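Local structure of serine--tRNA ligase (Pyrococcus horikoshii, 2DQ0) at residues Ser375-Trp380 with Val400-Ser405. The protein catalyses the ATP-dependent attachment of serine to tRNA(Ser), and probably also to tRNA(Sec), as a homodimeric class II aminoacyl-tRNA synthetase. Residues are numbered along the deposited sequence; the frame is centred on the assembly and turned at random.
Sequences SNCTDW and VHTLNS. With SSA (5'-O-(N-(L-seryl)-sulfamoyl)adenosine), chain G.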
loop_
_atom_site.group_PDB
_atom_site.type_symbol
_atom_site.label_atom_id
_atom_site.label_comp_id
_atom_site.label_asym_id
_atom_site.label_seq_id
_atom_site.Cartn_x
_atom_site.Cartn_y
_atom_site.Cartn_z
ATOM N N SER A 375 -19.600 -0.765 13.047
ATOM C CA SER A 375 -20.293 0.505 13.216
ATOM C C SER A 375 -21.523 0.681 12.335
ATOM O O SER A 375 -21.587 0.183 11.209
ATOM C CB SER A 375 -19.336 1.660 12.894
ATOM O OG SER A 375 -18.131 1.557 13.630
ATOM N N ASN A 376 -22.517 1.379 12.857
ATOM C CA ASN A 376 -23.658 1.705 12.039
ATOM C C ASN A 376 -23.419 3.199 11.833
ATOM O O ASN A 376 -23.445 4.006 12.776
ATOM C CB ASN A 376 -24.981 1.481 12.752
ATOM C CG ASN A 376 -26.171 1.865 11.880
ATOM O OD1 ASN A 376 -26.010 2.501 10.826
ATOM N ND2 ASN A 376 -27.366 1.491 12.316
ATOM N N CYS A 377 -23.156 3.577 10.600
ATOM C CA CYS A 377 -22.881 4.973 10.348
ATOM C C CYS A 377 -24.083 5.815 10.004
ATOM O O CYS A 377 -23.925 7.004 9.706
ATOM C CB CYS A 377 -21.825 5.088 9.254
ATOM S SG CYS A 377 -20.269 4.381 9.783
ATOM N N THR A 378 -25.278 5.218 10.032
ATOM C CA THR A 378 -26.477 5.983 9.722
ATOM C C THR A 378 -26.267 6.638 8.354
ATOM O O THR A 378 -25.760 5.991 7.429
ATOM C CB THR A 378 -26.687 7.050 10.833
ATOM O OG1 THR A 378 -27.062 6.378 12.036
ATOM C CG2 THR A 378 -27.753 8.050 10.471
ATOM N N ASP A 379 -26.628 7.915 8.238
ATOM C CA ASP A 379 -26.465 8.659 6.998
ATOM C C ASP A 379 -25.307 9.647 7.051
ATOM O O ASP A 379 -25.248 10.562 6.231
ATOM C CB ASP A 379 -27.751 9.434 6.674
ATOM C CG ASP A 379 -28.104 10.491 7.728
ATOM O OD1 ASP A 379 -29.081 11.234 7.509
ATOM O OD2 ASP A 379 -27.428 10.592 8.772
ATOM N N TRP A 380 -24.388 9.476 8.004
ATOM C CA TRP A 380 -23.267 10.415 8.163
ATOM C C TRP A 380 -22.317 10.463 6.976
ATOM O O TRP A 380 -21.846 11.536 6.606
ATOM C CB TRP A 380 -22.470 10.071 9.417
ATOM C CG TRP A 380 -21.611 11.201 9.960
ATOM C CD1 TRP A 380 -22.015 12.196 10.786
ATOM C CD2 TRP A 380 -20.214 11.427 9.715
ATOM N NE1 TRP A 380 -20.970 13.033 11.075
ATOM C CE2 TRP A 380 -19.850 12.586 10.430
ATOM C CE3 TRP A 380 -19.239 10.765 8.959
ATOM C CZ2 TRP A 380 -18.548 13.106 10.414
ATOM C CZ3 TRP A 380 -17.944 11.279 8.941
ATOM C CH2 TRP A 380 -17.612 12.441 9.667
ATOM N N VAL A 400 -28.856 6.933 2.005
ATOM C CA VAL A 400 -28.789 5.539 2.405
ATOM C C VAL A 400 -28.102 5.484 3.766
ATOM O O VAL A 400 -27.659 6.507 4.317
ATOM C CB VAL A 400 -27.930 4.754 1.389
ATOM C CG1 VAL A 400 -28.374 5.086 -0.064
ATOM C CG2 VAL A 400 -26.455 5.145 1.560
ATOM N N HIS A 401 -28.043 4.300 4.339
ATOM C CA HIS A 401 -27.329 4.166 5.599
ATOM C C HIS A 401 -26.121 3.307 5.278
ATOM O O HIS A 401 -26.201 2.408 4.443
ATOM C CB HIS A 401 -28.186 3.509 6.681
ATOM C CG HIS A 401 -29.000 4.485 7.471
ATOM N ND1 HIS A 401 -29.616 4.150 8.660
ATOM C CD2 HIS A 401 -29.276 5.797 7.256
ATOM C CE1 HIS A 401 -30.229 5.218 9.145
ATOM N NE2 HIS A 401 -30.038 6.229 8.314
ATOM N N THR A 402 -24.991 3.605 5.894
ATOM C CA THR A 402 -23.803 2.806 5.644
ATOM C C THR A 402 -23.347 2.162 6.927
ATOM O O THR A 402 -23.506 2.719 8.011
ATOM C CB THR A 402 -22.630 3.651 5.072
ATOM O OG1 THR A 402 -22.229 4.644 6.025
ATOM C CG2 THR A 402 -23.046 4.325 3.793
ATOM N N LEU A 403 -22.799 0.965 6.795
ATOM C CA LEU A 403 -22.263 0.255 7.937
ATOM C C LEU A 403 -20.949 -0.417 7.549
ATOM O O LEU A 403 -20.687 -0.660 6.366
ATOM C CB LEU A 403 -23.252 -0.797 8.441
ATOM C CG LEU A 403 -24.519 -0.260 9.102
ATOM C CD1 LEU A 403 -25.581 0.023 8.042
ATOM C CD2 LEU A 403 -25.023 -1.286 10.082
ATOM N N ASN A 404 -20.106 -0.679 8.543
ATOM C CA ASN A 404 -18.850 -1.367 8.288
ATOM C C ASN A 404 -18.467 -2.165 9.513
ATOM O O ASN A 404 -18.885 -1.877 10.640
ATOM C CB ASN A 404 -17.736 -0.382 7.903
ATOM C CG ASN A 404 -17.323 0.515 9.044
ATOM O OD1 ASN A 404 -16.643 0.085 9.971
ATOM N ND2 ASN A 404 -17.728 1.771 8.980
ATOM N N SER A 405 -17.690 -3.200 9.281
ATOM C CA SER A 405 -17.253 -4.039 10.364
ATOM C C SER A 405 -16.092 -4.887 9.945
ATOM O O SER A 405 -16.014 -5.394 8.822
ATOM C CB SER A 405 -18.386 -4.952 10.823
ATOM O OG SER A 405 -17.964 -5.842 11.843
HETATM N N10 SSA G . -13.445 0.127 8.987
HETATM C CA SSA G . -13.541 -0.149 10.432
HETATM C CB SSA G . -14.050 -1.543 10.686
HETATM O OG SSA G . -13.076 -2.544 10.368
HETATM C C9 SSA G . -12.212 -0.011 11.165
HETATM O O9 SSA G . -11.165 0.173 10.549
HETATM N N8 SSA G . -12.251 -0.078 12.501
HETATM S S1 SSA G . -10.893 0.006 13.357
HETATM O O1S SSA G . -10.339 1.323 13.076
HETATM O O2S SSA G . -11.255 -0.363 14.720
HETATM O "O5'" SSA G . -9.975 -1.091 12.714
HETATM C "C5'" SSA G . -10.425 -2.431 12.669
HETATM C "C4'" SSA G . -9.441 -3.370 13.293
HETATM O "O4'" SSA G . -8.187 -3.340 12.584
HETATM C "C3'" SSA G . -9.044 -3.138 14.737
HETATM O "O3'" SSA G . -10.064 -3.606 15.595
HETATM C "C2'" SSA G . -7.823 -4.038 14.805
HETATM O "O2'" SSA G . -8.115 -5.414 14.821
HETATM C "C1'" SSA G . -7.137 -3.672 13.482
HETATM N N9 SSA G . -6.268 -2.501 13.562
HETATM C C8 SSA G . -6.603 -1.157 13.611
HETATM N N7 SSA G . -5.568 -0.361 13.683
HETATM C C5 SSA G . -4.479 -1.228 13.686
HETATM C C6 SSA G . -3.078 -1.011 13.761
HETATM N N6 SSA G . -2.533 0.199 13.847
HETATM N N1 SSA G . -2.253 -2.102 13.727
HETATM C C2 SSA G . -2.812 -3.329 13.628
HETATM N N3 SSA G . -4.123 -3.656 13.557
HETATM C C4 SSA G . -4.903 -2.552 13.604
HETATM O O HOH W 1 -16.499 -0.163 12.676
#
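Ser375 and Asn404 form an antiparallel hydrogen-bonded pair, Ser375 N to Asn404 O at 2.7 Å and Asn404 N to Ser375 O at 3.2 Å; Asn376 and Leu403 follow as the non-hydrogen-bonded pair. Beyond this pair Thr402 grips the type II' turn Cys377-Trp380 with both of its backbone groups: its O accepts from Cys377 N, and its N gives to Thr378 O (2.9 Å) rather than to the carbonyl of Cys377. Asparagine suits position 376 because its OD1 accepts from Thr378 N in an Asx turn that shapes this exit; with CG of Asn376 anti to the backbone N (chi1 179°), the amide also lies against Leu403 CG and CD2. Thr378 sets its CA over the centre of the His401 imidazole, 3.6 Å from the centroid, a CH-pi contact, while its CG2 methyl meets NE2. Ser316 OG bonds to ND1 and helps to fix the ring's rotation. Were His401 an alanine, Thr378 would probably lose the ring face beneath its CA, and Ser316 OG its imidazole partner. Beside the bound seryl-adenylate analogue, Ser375 and Asn404 offer a hydroxyl and an amide oxygen to one water, which donates to Asn404 OD1 at 2.7 Å; OD1 also faces the analogue's seryl part. Strands 367-376 and 398-406 are neighbours in the antiparallel catalytic sheet characteristic of class II synthetases, where Asn404, beside Glu254 and Glu306, helps line the serine pocket.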